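Local coordinates for endo-polygalacturonase (Pectobacterium carotovorum subsp. carotovorum, PDB 1BHE), which hydrolyses the alpha-1,4 links between galacturonic acid units in the polygalacturonic acid of plant cell walls, helping to macerate and soft-rot plant tissue, at residues 254-266 with 283-296. Sequence-based numbering, arbitrary orientation.
Sequences SIGSETMGVYNVT and SDKSAAGVVNGVRY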
# COMPACT_ATOMS: atom_id res chain seq x y z
N SER A 254 -1.03 7.84 5.16
CA SER A 254 -0.21 8.89 4.60
C SER A 254 -0.42 9.29 3.15
O SER A 254 -0.91 8.57 2.29
CB SER A 254 1.28 8.47 4.74
OG SER A 254 1.59 8.14 6.08
N ILE A 255 0.03 10.51 2.87
CA ILE A 255 0.09 11.12 1.55
C ILE A 255 1.55 11.58 1.38
O ILE A 255 2.04 12.29 2.26
CB ILE A 255 -0.86 12.30 1.35
CG1 ILE A 255 -2.33 11.83 1.30
CG2 ILE A 255 -0.54 13.09 0.09
CD1 ILE A 255 -3.32 12.97 1.45
N GLY A 256 2.23 11.14 0.32
CA GLY A 256 3.62 11.53 0.12
C GLY A 256 4.53 10.31 0.24
O GLY A 256 4.03 9.20 0.40
N SER A 257 5.83 10.52 0.12
CA SER A 257 6.45 11.82 -0.04
C SER A 257 6.34 12.45 -1.41
O SER A 257 6.49 13.67 -1.58
CB SER A 257 7.94 11.69 0.34
OG SER A 257 8.02 11.46 1.75
N GLU A 258 6.03 11.64 -2.41
CA GLU A 258 5.83 12.19 -3.76
C GLU A 258 4.46 12.83 -3.77
O GLU A 258 3.44 12.14 -3.67
CB GLU A 258 6.04 11.09 -4.80
CG GLU A 258 7.43 10.48 -4.73
CD GLU A 258 7.53 9.32 -3.75
OE1 GLU A 258 6.58 9.02 -3.00
OE2 GLU A 258 8.59 8.66 -3.72
N THR A 259 4.42 14.17 -3.81
CA THR A 259 3.15 14.88 -3.77
C THR A 259 2.95 15.75 -4.99
O THR A 259 2.43 16.86 -4.87
CB THR A 259 2.99 15.74 -2.50
OG1 THR A 259 4.08 16.67 -2.39
CG2 THR A 259 2.92 14.89 -1.24
N MET A 260 3.25 15.25 -6.18
CA MET A 260 3.08 16.03 -7.41
C MET A 260 1.66 15.98 -7.96
O MET A 260 1.44 15.50 -9.06
CB MET A 260 4.08 15.53 -8.47
CG MET A 260 5.53 15.67 -8.02
SD MET A 260 5.91 17.37 -7.55
CE MET A 260 5.63 18.22 -9.10
N GLY A 261 0.69 16.49 -7.21
CA GLY A 261 -0.69 16.53 -7.65
C GLY A 261 -1.56 15.44 -7.04
O GLY A 261 -1.90 14.47 -7.72
N VAL A 262 -1.97 15.62 -5.80
CA VAL A 262 -2.86 14.72 -5.08
C VAL A 262 -4.13 15.50 -4.77
O VAL A 262 -4.06 16.56 -4.13
CB VAL A 262 -2.24 14.22 -3.76
CG1 VAL A 262 -3.25 13.46 -2.92
CG2 VAL A 262 -1.02 13.36 -4.06
N TYR A 263 -5.27 15.06 -5.30
CA TYR A 263 -6.53 15.77 -5.15
C TYR A 263 -7.72 14.94 -4.71
O TYR A 263 -7.87 13.78 -5.11
CB TYR A 263 -6.96 16.35 -6.53
CG TYR A 263 -5.94 17.24 -7.21
CD1 TYR A 263 -4.95 16.70 -8.02
CD2 TYR A 263 -5.96 18.62 -7.02
CE1 TYR A 263 -4.00 17.51 -8.62
CE2 TYR A 263 -5.02 19.43 -7.63
CZ TYR A 263 -4.05 18.87 -8.42
OH TYR A 263 -3.10 19.66 -9.03
N ASN A 264 -8.62 15.55 -3.96
CA ASN A 264 -9.89 14.98 -3.54
C ASN A 264 -9.80 13.63 -2.86
O ASN A 264 -10.28 12.59 -3.32
CB ASN A 264 -10.79 14.90 -4.79
CG ASN A 264 -12.23 14.54 -4.50
OD1 ASN A 264 -12.77 14.82 -3.43
ND2 ASN A 264 -12.89 13.89 -5.46
N VAL A 265 -9.19 13.65 -1.68
CA VAL A 265 -9.00 12.48 -0.84
C VAL A 265 -9.94 12.55 0.36
O VAL A 265 -9.89 13.52 1.12
CB VAL A 265 -7.54 12.38 -0.35
CG1 VAL A 265 -7.34 11.13 0.50
CG2 VAL A 265 -6.58 12.36 -1.54
N THR A 266 -10.79 11.55 0.50
CA THR A 266 -11.77 11.48 1.57
C THR A 266 -11.52 10.29 2.50
O THR A 266 -11.60 9.14 2.08
CB THR A 266 -13.20 11.37 0.99
OG1 THR A 266 -13.50 12.49 0.16
CG2 THR A 266 -14.25 11.29 2.09
N SER A 283 6.47 15.40 2.70
CA SER A 283 7.24 15.61 1.49
C SER A 283 8.61 16.20 1.80
O SER A 283 9.02 16.33 2.96
CB SER A 283 6.47 16.50 0.51
OG SER A 283 6.86 16.20 -0.83
N ASP A 284 9.34 16.56 0.76
CA ASP A 284 10.65 17.19 0.90
C ASP A 284 10.86 18.09 -0.31
O ASP A 284 9.99 18.13 -1.18
CB ASP A 284 11.76 16.15 1.03
CG ASP A 284 11.75 15.12 -0.08
OD1 ASP A 284 12.08 15.49 -1.22
OD2 ASP A 284 11.40 13.94 0.18
N LYS A 285 12.03 18.69 -0.45
CA LYS A 285 12.31 19.57 -1.57
C LYS A 285 12.43 18.86 -2.91
O LYS A 285 12.36 19.54 -3.94
CB LYS A 285 13.60 20.37 -1.31
CG LYS A 285 13.40 21.62 -0.46
CD LYS A 285 14.66 22.49 -0.49
CE LYS A 285 15.29 22.58 0.89
NZ LYS A 285 15.83 23.95 1.15
N SER A 286 12.62 17.55 -2.95
CA SER A 286 12.76 16.82 -4.19
C SER A 286 11.45 16.36 -4.81
O SER A 286 11.45 16.02 -6.00
CB SER A 286 13.66 15.60 -3.98
OG SER A 286 12.92 14.55 -3.38
N ALA A 287 10.35 16.32 -4.05
CA ALA A 287 9.11 15.77 -4.62
C ALA A 287 7.84 16.47 -4.19
O ALA A 287 6.74 15.94 -4.40
CB ALA A 287 9.04 14.29 -4.21
N ALA A 288 7.94 17.66 -3.61
CA ALA A 288 6.76 18.40 -3.17
C ALA A 288 5.99 19.03 -4.33
O ALA A 288 6.58 19.58 -5.26
CB ALA A 288 7.18 19.48 -2.19
N GLY A 289 4.66 18.97 -4.26
CA GLY A 289 3.83 19.62 -5.27
C GLY A 289 2.49 20.01 -4.67
O GLY A 289 2.38 20.21 -3.46
N VAL A 290 1.45 19.98 -5.50
CA VAL A 290 0.10 20.31 -5.06
C VAL A 290 -0.61 19.16 -4.37
O VAL A 290 -0.70 18.04 -4.88
CB VAL A 290 -0.78 20.77 -6.25
CG1 VAL A 290 -2.22 21.03 -5.82
CG2 VAL A 290 -0.20 22.00 -6.91
N VAL A 291 -1.16 19.45 -3.21
CA VAL A 291 -2.03 18.58 -2.44
C VAL A 291 -3.28 19.43 -2.18
O VAL A 291 -3.18 20.44 -1.47
CB VAL A 291 -1.45 18.05 -1.13
CG1 VAL A 291 -2.52 17.35 -0.30
CG2 VAL A 291 -0.28 17.11 -1.37
N ASN A 292 -4.42 19.07 -2.75
CA ASN A 292 -5.61 19.88 -2.57
C ASN A 292 -6.89 19.09 -2.36
O ASN A 292 -7.17 18.17 -3.12
CB ASN A 292 -5.76 20.79 -3.81
CG ASN A 292 -7.05 21.59 -3.73
OD1 ASN A 292 -7.12 22.58 -2.99
ND2 ASN A 292 -8.08 21.17 -4.45
N GLY A 293 -7.66 19.50 -1.36
CA GLY A 293 -8.93 18.88 -1.06
C GLY A 293 -8.80 17.53 -0.36
O GLY A 293 -9.05 16.47 -0.93
N VAL A 294 -8.33 17.58 0.88
CA VAL A 294 -8.15 16.39 1.71
C VAL A 294 -9.04 16.57 2.94
O VAL A 294 -8.93 17.60 3.61
CB VAL A 294 -6.70 16.16 2.14
CG1 VAL A 294 -6.58 14.89 2.98
CG2 VAL A 294 -5.76 16.06 0.94
N ARG A 295 -9.92 15.62 3.20
CA ARG A 295 -10.82 15.71 4.34
C ARG A 295 -10.82 14.44 5.18
O ARG A 295 -11.07 13.34 4.69
CB ARG A 295 -12.26 16.04 3.90
CG ARG A 295 -12.82 15.11 2.84
CD ARG A 295 -13.88 15.79 1.99
NE ARG A 295 -13.32 16.82 1.12
CZ ARG A 295 -12.77 16.60 -0.07
NH1 ARG A 295 -12.69 15.37 -0.56
NH2 ARG A 295 -12.30 17.62 -0.78
N TYR A 296 -10.52 14.61 6.46
CA TYR A 296 -10.49 13.50 7.40
C TYR A 296 -11.62 13.63 8.43
O TYR A 296 -11.75 14.69 9.05
CB TYR A 296 -9.17 13.42 8.17
CG TYR A 296 -7.88 13.47 7.40
CD1 TYR A 296 -7.29 12.30 6.91
CD2 TYR A 296 -7.24 14.67 7.17
CE1 TYR A 296 -6.10 12.35 6.22
CE2 TYR A 296 -6.04 14.73 6.47
CZ TYR A 296 -5.48 13.56 6.00
OH TYR A 296 -4.30 13.62 5.30
O HOH W 1 10.53 12.54 2.51
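Ile-255 reaches across the interior to Val-294, its CD1 meeting CG2 tip to tip at 4.0 Å. Its own CG2, anti to the backbone N, points to Val-291, while the extended chi2 (166°) carries CD1 to Val-294; two branches let one isoleucine meet both valines. On the inner face of the wall that Ile-255 meets, Val-262 sits beside Val-291 and Val-265 beside Val-294. Such ladders mark the right-handed parallel beta-helix of family 28 glycosyl hydrolases: strands 262-266 and 290-296 are neighbouring rungs of one wall, their axes 4.7 Å apart at closest approach, and 254-256 belongs to another wall across the core. At the corner between walls, Thr-259 turns CB and CG2 against CG2 of Val-291, and its OG1 accepts from Gly-289 N (3.0 Å) and donates to Ser-283 OG, which in turn donates to Ser-257 O (2.7 Å). Gly-289, lacking a side chain, lets the chain run close by Thr-259, its CA beside Met-260 SD (3.8 Å). Outside, the Tyr-263 ring lies obliquely against Val-290 CG1 and Asn-292 CB, and Arg-238 adds a cation-pi contact. Asn-264 and Gly-293, both with positive phi, kink their strands together. There Arg-295, folded at chi1 (53°) and again at chi3, brings NH1 to Asn-264 OD1 (2.9 Å) and, in the guanidinium plane, Thr-266 OG1 (3.1 Å); Asn-239 holds Asn-264 ND2, and the Ser-1 N-terminus bonds Thr-266.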